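Local coordinates for protein desulfoferrodoxin (Rbo) (Treponema pallidum subsp. pallidum str. Nichols, PDB 1Y07) that probably reduces superoxide at a mononuclear iron site, as expected of a superoxide reductase of the desulfoferrodoxin family, at residues B[14-19]-B[89-94]; B[78-83]-B[116-121]. All blocks are in the same frame, centred on the assembly; numbering follows the deposited sequence.

Contact 1. Residues B[14-19]-B[89-94]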
# COMPACT_ATOMS: atom_id res chain seq x y z
N ALA B 14 5.69 -15.11 -4.03
CA ALA B 14 7.03 -14.55 -4.25
C ALA B 14 7.04 -13.01 -4.27
O ALA B 14 7.97 -12.40 -4.80
CB ALA B 14 7.64 -15.10 -5.55
N GLY B 15 6.03 -12.35 -3.70
CA GLY B 15 5.96 -10.90 -3.77
C GLY B 15 5.16 -10.42 -4.97
O GLY B 15 4.62 -11.19 -5.79
N PHE B 16 5.04 -9.10 -5.08
CA PHE B 16 4.12 -8.53 -6.03
C PHE B 16 4.27 -7.02 -6.07
O PHE B 16 5.04 -6.42 -5.32
CB PHE B 16 2.67 -8.88 -5.64
CG PHE B 16 2.35 -8.61 -4.20
CD1 PHE B 16 1.55 -7.58 -3.84
CD2 PHE B 16 2.84 -9.45 -3.19
CE1 PHE B 16 1.24 -7.37 -2.51
CE2 PHE B 16 2.55 -9.22 -1.86
CZ PHE B 16 1.75 -8.18 -1.53
N PHE B 17 3.51 -6.43 -6.98
CA PHE B 17 3.46 -5.00 -7.14
C PHE B 17 2.05 -4.51 -7.11
O PHE B 17 1.14 -5.15 -7.61
CB PHE B 17 4.11 -4.57 -8.46
CG PHE B 17 5.50 -5.14 -8.64
CD1 PHE B 17 5.68 -6.50 -8.96
CD2 PHE B 17 6.62 -4.32 -8.51
CE1 PHE B 17 6.94 -7.00 -9.15
CE2 PHE B 17 7.90 -4.83 -8.70
CZ PHE B 17 8.05 -6.16 -8.98
N LEU B 18 1.89 -3.34 -6.50
CA LEU B 18 0.62 -2.61 -6.45
C LEU B 18 0.79 -1.36 -7.31
O LEU B 18 1.70 -0.59 -7.08
CB LEU B 18 0.31 -2.25 -4.97
CG LEU B 18 -0.89 -1.45 -4.48
CD1 LEU B 18 -1.13 -1.89 -3.06
CD2 LEU B 18 -0.68 0.07 -4.48
N GLY B 19 -0.04 -1.20 -8.33
CA GLY B 19 -0.05 -0.00 -9.14
C GLY B 19 -1.21 0.93 -8.82
O GLY B 19 -2.33 0.50 -8.55
N ILE B 89 -4.30 3.92 0.99
CA ILE B 89 -4.39 2.48 0.73
C ILE B 89 -3.70 1.77 1.89
O ILE B 89 -2.80 2.34 2.53
CB ILE B 89 -3.77 2.01 -0.64
CG1 ILE B 89 -2.27 2.29 -0.73
CG2 ILE B 89 -4.58 2.56 -1.81
CD1 ILE B 89 -1.64 1.69 -1.91
N GLN B 90 -4.13 0.54 2.13
CA GLN B 90 -3.48 -0.36 3.08
C GLN B 90 -3.44 -1.76 2.52
O GLN B 90 -4.27 -2.14 1.71
CB GLN B 90 -4.26 -0.45 4.38
CG GLN B 90 -4.51 0.90 4.96
CD GLN B 90 -4.89 0.82 6.49
OE1 GLN B 90 -4.31 0.08 7.20
NE2 GLN B 90 -5.87 1.63 6.90
N LEU B 91 -2.45 -2.53 2.95
CA LEU B 91 -2.42 -3.92 2.59
C LEU B 91 -1.86 -4.69 3.76
O LEU B 91 -0.88 -4.29 4.39
CB LEU B 91 -1.66 -4.14 1.29
CG LEU B 91 -1.66 -5.55 0.67
CD1 LEU B 91 -1.46 -5.51 -0.84
CD2 LEU B 91 -0.61 -6.33 1.36
N LYS B 92 -2.55 -5.77 4.11
CA LYS B 92 -2.06 -6.70 5.12
C LYS B 92 -2.11 -8.11 4.60
O LYS B 92 -3.13 -8.57 4.06
CB LYS B 92 -2.97 -6.63 6.40
CG LYS B 92 -2.85 -5.32 7.18
CD LYS B 92 -3.69 -5.29 8.46
CE LYS B 92 -3.24 -4.24 9.44
NZ LYS B 92 -3.93 -4.30 10.68
N GLU B 93 -1.01 -8.82 4.79
CA GLU B 93 -0.99 -10.25 4.50
C GLU B 93 -1.72 -10.98 5.63
O GLU B 93 -1.71 -10.55 6.78
CB GLU B 93 0.44 -10.75 4.36
CG GLU B 93 1.11 -10.10 3.17
CD GLU B 93 2.58 -10.45 2.95
OE1 GLU B 93 3.23 -10.93 3.90
OE2 GLU B 93 3.10 -10.20 1.82
N LEU B 94 -2.38 -12.07 5.31
CA LEU B 94 -3.10 -12.89 6.31
C LEU B 94 -2.26 -14.13 6.77
O LEU B 94 -1.71 -14.83 5.92
CB LEU B 94 -4.38 -13.41 5.65
CG LEU B 94 -5.60 -12.50 5.87
CD1 LEU B 94 -5.53 -11.20 5.11
CD2 LEU B 94 -6.85 -13.23 5.45
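Phe16 has CG wedged between its own backbone N and carbonyl carbon (chi1 49°), while Leu91 sends CG away from its N (chi1 -173°); these rotations bring the edge of the aromatic ring to a leucine methyl. The setting is a face-to-face packing of two sheet layers: strand 16-20 of the hairpin 5-9/16-20, in the N-terminal region assigned to class III superoxide reductases, lies nearly antiparallel over strand 88-93, the last of the four-stranded sheet within this chain, which pairs on with the second subunit. The strand axes are 10.8 Å apart, too far for backbone pairing, so side chains alone fill the gap. From the other strand come Ile89, Leu91 and Glu93, whereas Gln90 points away. Phe16 CE1 meets Leu91 CD1 at 3.7 Å, and Trp80 stacks on the same aromatic ring. Further along, the ends of Leu18 and Ile89 meet, although the exact placement of their methyls is doubtful; Leu18 also packs on Phe16 of the second subunit. At the more accessible end, the extended Glu93 slides past the Phe16 ring. Its carboxylate forms a salt bridge with Arg3 of the second subunit. The planes of ring and carboxylate are 39° apart, and Glu93 OE2 lies in the ring plane, 3.8 Å from Phe16 CE2.

Contact 2. Residues B[78-83]-B[116-121]. With FE (Fe (III) ion), chain H.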
# COMPACT_ATOMS: atom_id res chain seq x y z
N ILE B 78 -6.21 -17.42 1.43
CA ILE B 78 -6.21 -15.96 1.13
C ILE B 78 -4.88 -15.38 1.59
O ILE B 78 -4.52 -15.41 2.78
CB ILE B 78 -7.36 -15.23 1.84
CG1 ILE B 78 -8.72 -15.88 1.51
CG2 ILE B 78 -7.35 -13.77 1.44
CD1 ILE B 78 -8.93 -16.15 0.02
N ALA B 79 -4.16 -14.79 0.66
CA ALA B 79 -2.80 -14.31 0.89
C ALA B 79 -2.79 -12.96 1.57
O ALA B 79 -2.01 -12.73 2.50
CB ALA B 79 -2.09 -14.21 -0.39
N TRP B 80 -3.65 -12.07 1.11
CA TRP B 80 -3.65 -10.69 1.59
C TRP B 80 -4.98 -10.03 1.26
O TRP B 80 -5.75 -10.52 0.41
CB TRP B 80 -2.43 -9.90 1.04
CG TRP B 80 -2.22 -9.92 -0.48
CD1 TRP B 80 -1.26 -10.62 -1.15
CD2 TRP B 80 -2.95 -9.19 -1.48
NE1 TRP B 80 -1.36 -10.40 -2.51
CE2 TRP B 80 -2.39 -9.53 -2.75
CE3 TRP B 80 -4.06 -8.32 -1.45
CZ2 TRP B 80 -2.89 -9.03 -3.94
CZ3 TRP B 80 -4.55 -7.82 -2.65
CH2 TRP B 80 -3.95 -8.15 -3.87
N VAL B 81 -5.24 -8.92 1.93
CA VAL B 81 -6.37 -8.05 1.68
C VAL B 81 -5.80 -6.64 1.57
O VAL B 81 -4.93 -6.24 2.37
CB VAL B 81 -7.42 -8.10 2.85
CG1 VAL B 81 -8.48 -7.03 2.68
CG2 VAL B 81 -8.01 -9.51 2.94
N CYS B 82 -6.28 -5.92 0.57
CA CYS B 82 -5.91 -4.52 0.33
C CYS B 82 -7.18 -3.67 0.50
O CYS B 82 -8.25 -4.05 0.04
CB CYS B 82 -5.34 -4.39 -1.08
SG CYS B 82 -5.01 -2.71 -1.63
N LEU B 83 -7.06 -2.52 1.14
CA LEU B 83 -8.14 -1.60 1.36
C LEU B 83 -7.81 -0.30 0.71
O LEU B 83 -6.73 0.25 0.94
CB LEU B 83 -8.32 -1.37 2.86
CG LEU B 83 -9.66 -0.87 3.33
CD1 LEU B 83 -10.74 -1.81 3.05
CD2 LEU B 83 -9.54 -0.49 4.82
N TYR B 116 -10.09 -5.50 -1.56
CA TYR B 116 -9.56 -6.43 -2.56
C TYR B 116 -8.89 -7.56 -1.81
O TYR B 116 -8.25 -7.31 -0.84
CB TYR B 116 -8.55 -5.78 -3.51
CG TYR B 116 -9.01 -4.46 -4.10
CD1 TYR B 116 -8.95 -3.30 -3.34
CD2 TYR B 116 -9.54 -4.38 -5.39
CE1 TYR B 116 -9.37 -2.08 -3.85
CE2 TYR B 116 -9.95 -3.15 -5.92
CZ TYR B 116 -9.88 -2.01 -5.11
OH TYR B 116 -10.31 -0.76 -5.54
N GLU B 117 -9.09 -8.81 -2.24
CA GLU B 117 -8.43 -9.99 -1.62
C GLU B 117 -7.82 -10.84 -2.70
O GLU B 117 -8.38 -10.94 -3.79
CB GLU B 117 -9.38 -10.81 -0.75
CG GLU B 117 -10.47 -11.54 -1.50
CD GLU B 117 -10.08 -12.93 -2.04
OE1 GLU B 117 -10.93 -13.59 -2.68
OE2 GLU B 117 -8.94 -13.36 -1.90
N PHE B 118 -6.67 -11.43 -2.43
CA PHE B 118 -6.02 -12.37 -3.34
C PHE B 118 -6.02 -13.80 -2.80
O PHE B 118 -5.47 -14.06 -1.73
CB PHE B 118 -4.55 -11.94 -3.58
CG PHE B 118 -3.78 -12.89 -4.50
CD1 PHE B 118 -4.13 -13.02 -5.83
CD2 PHE B 118 -2.72 -13.65 -4.02
CE1 PHE B 118 -3.46 -13.89 -6.65
CE2 PHE B 118 -2.03 -14.53 -4.87
CZ PHE B 118 -2.40 -14.64 -6.16
N CYS B 119 -6.62 -14.70 -3.57
CA CYS B 119 -6.53 -16.14 -3.30
C CYS B 119 -5.42 -16.75 -4.17
O CYS B 119 -5.28 -16.44 -5.35
CB CYS B 119 -7.87 -16.80 -3.57
SG CYS B 119 -7.75 -18.61 -3.74
N ASN B 120 -4.60 -17.61 -3.59
CA ASN B 120 -3.43 -18.10 -4.29
C ASN B 120 -3.82 -18.96 -5.49
O ASN B 120 -3.08 -19.04 -6.47
CB ASN B 120 -2.51 -18.87 -3.33
CG ASN B 120 -2.93 -20.30 -3.15
OD1 ASN B 120 -4.00 -20.59 -2.60
ND2 ASN B 120 -2.07 -21.20 -3.58
N LEU B 121 -5.01 -19.54 -5.42
CA LEU B 121 -5.53 -20.36 -6.52
C LEU B 121 -6.54 -19.63 -7.42
O LEU B 121 -6.63 -19.97 -8.59
CB LEU B 121 -6.16 -21.65 -5.97
CG LEU B 121 -5.24 -22.61 -5.21
CD1 LEU B 121 -5.92 -23.92 -5.01
CD2 LEU B 121 -3.87 -22.82 -5.92
FE FE H . -9.58 -19.70 -3.60
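Antiparallel strands 78-83 and 116-119 run 4.6 Å apart between axes, with Cys82 and Tyr116 forming a hydrogen-bonded pair and Ile78 facing Cys119, and a classic beta bulge between these pairs sets Ala79 and Trp80 together opposite Phe118. Ala79, the first bulge residue, has helical backbone angles (psi -43°); its N bonds Phe118 O at 2.8 Å, and Phe118 N bonds Trp80 O.

On the side of Trp80 and Phe118, the indole is laid against its neighbour. Phe118 CB sits over one indole face, 3.5 Å from the centroid of the six-membered ring of Trp80, a CH-pi contact. With CG anti to its N (chi1 179°), the Phe118 ring continues past the indole; the two planes are nearly parallel but slid apart, so they barely overlap. Phe118 CD2 then meets Ala79 CB edge-on at 3.7 Å. Strand 5-9 packs on this face, Leu9 touching both aromatic residues.

The other face carries Ile78, Val81, Glu117 and Cys119. Ile78 crosses Glu117 at about a right angle, its CD1 lying 3.4 Å from Glu117 OE2, and the same methyl touches Cys119 CB. The Glu117 side chain also comes within about 3 Å of that of the iron ligand His50. Beside Ile78, Cys119 SG binds iron at 2.1 Å and also receives a weak hydrogen bond from Leu121 N. His50, His70, His76 and His122 supply the remaining protein ligands. A strand end thus presents the thiolate of the four-histidine, one-cysteine iron centre that defines superoxide reductases.

In the fold
From the N terminus, the chain enters contact 1 at 14-19, passes strands 27-29 and 34-36, helix 47-50 and strands 52-57 and 60-65, and enters contact 2 at 78-83. It then turns back to complete contact 1 at 89-94, closing a loop of 69 residues, and finally reaches 116-121, closing one of 32. The segments alternate, so the two loops cross. The contacts meet in the four-stranded sheet, where strands 78-85 and 88-93 are neighbours: Gln90 O and Leu83 N, and Leu94 N and Ala79 O, are probably hydrogen-bonded. Contact 1 brings the N-terminal hairpin onto this sheet at strand 88-93; contact 2 pairs strand 78-85 with strand 112-119, whose far end reaches the iron site.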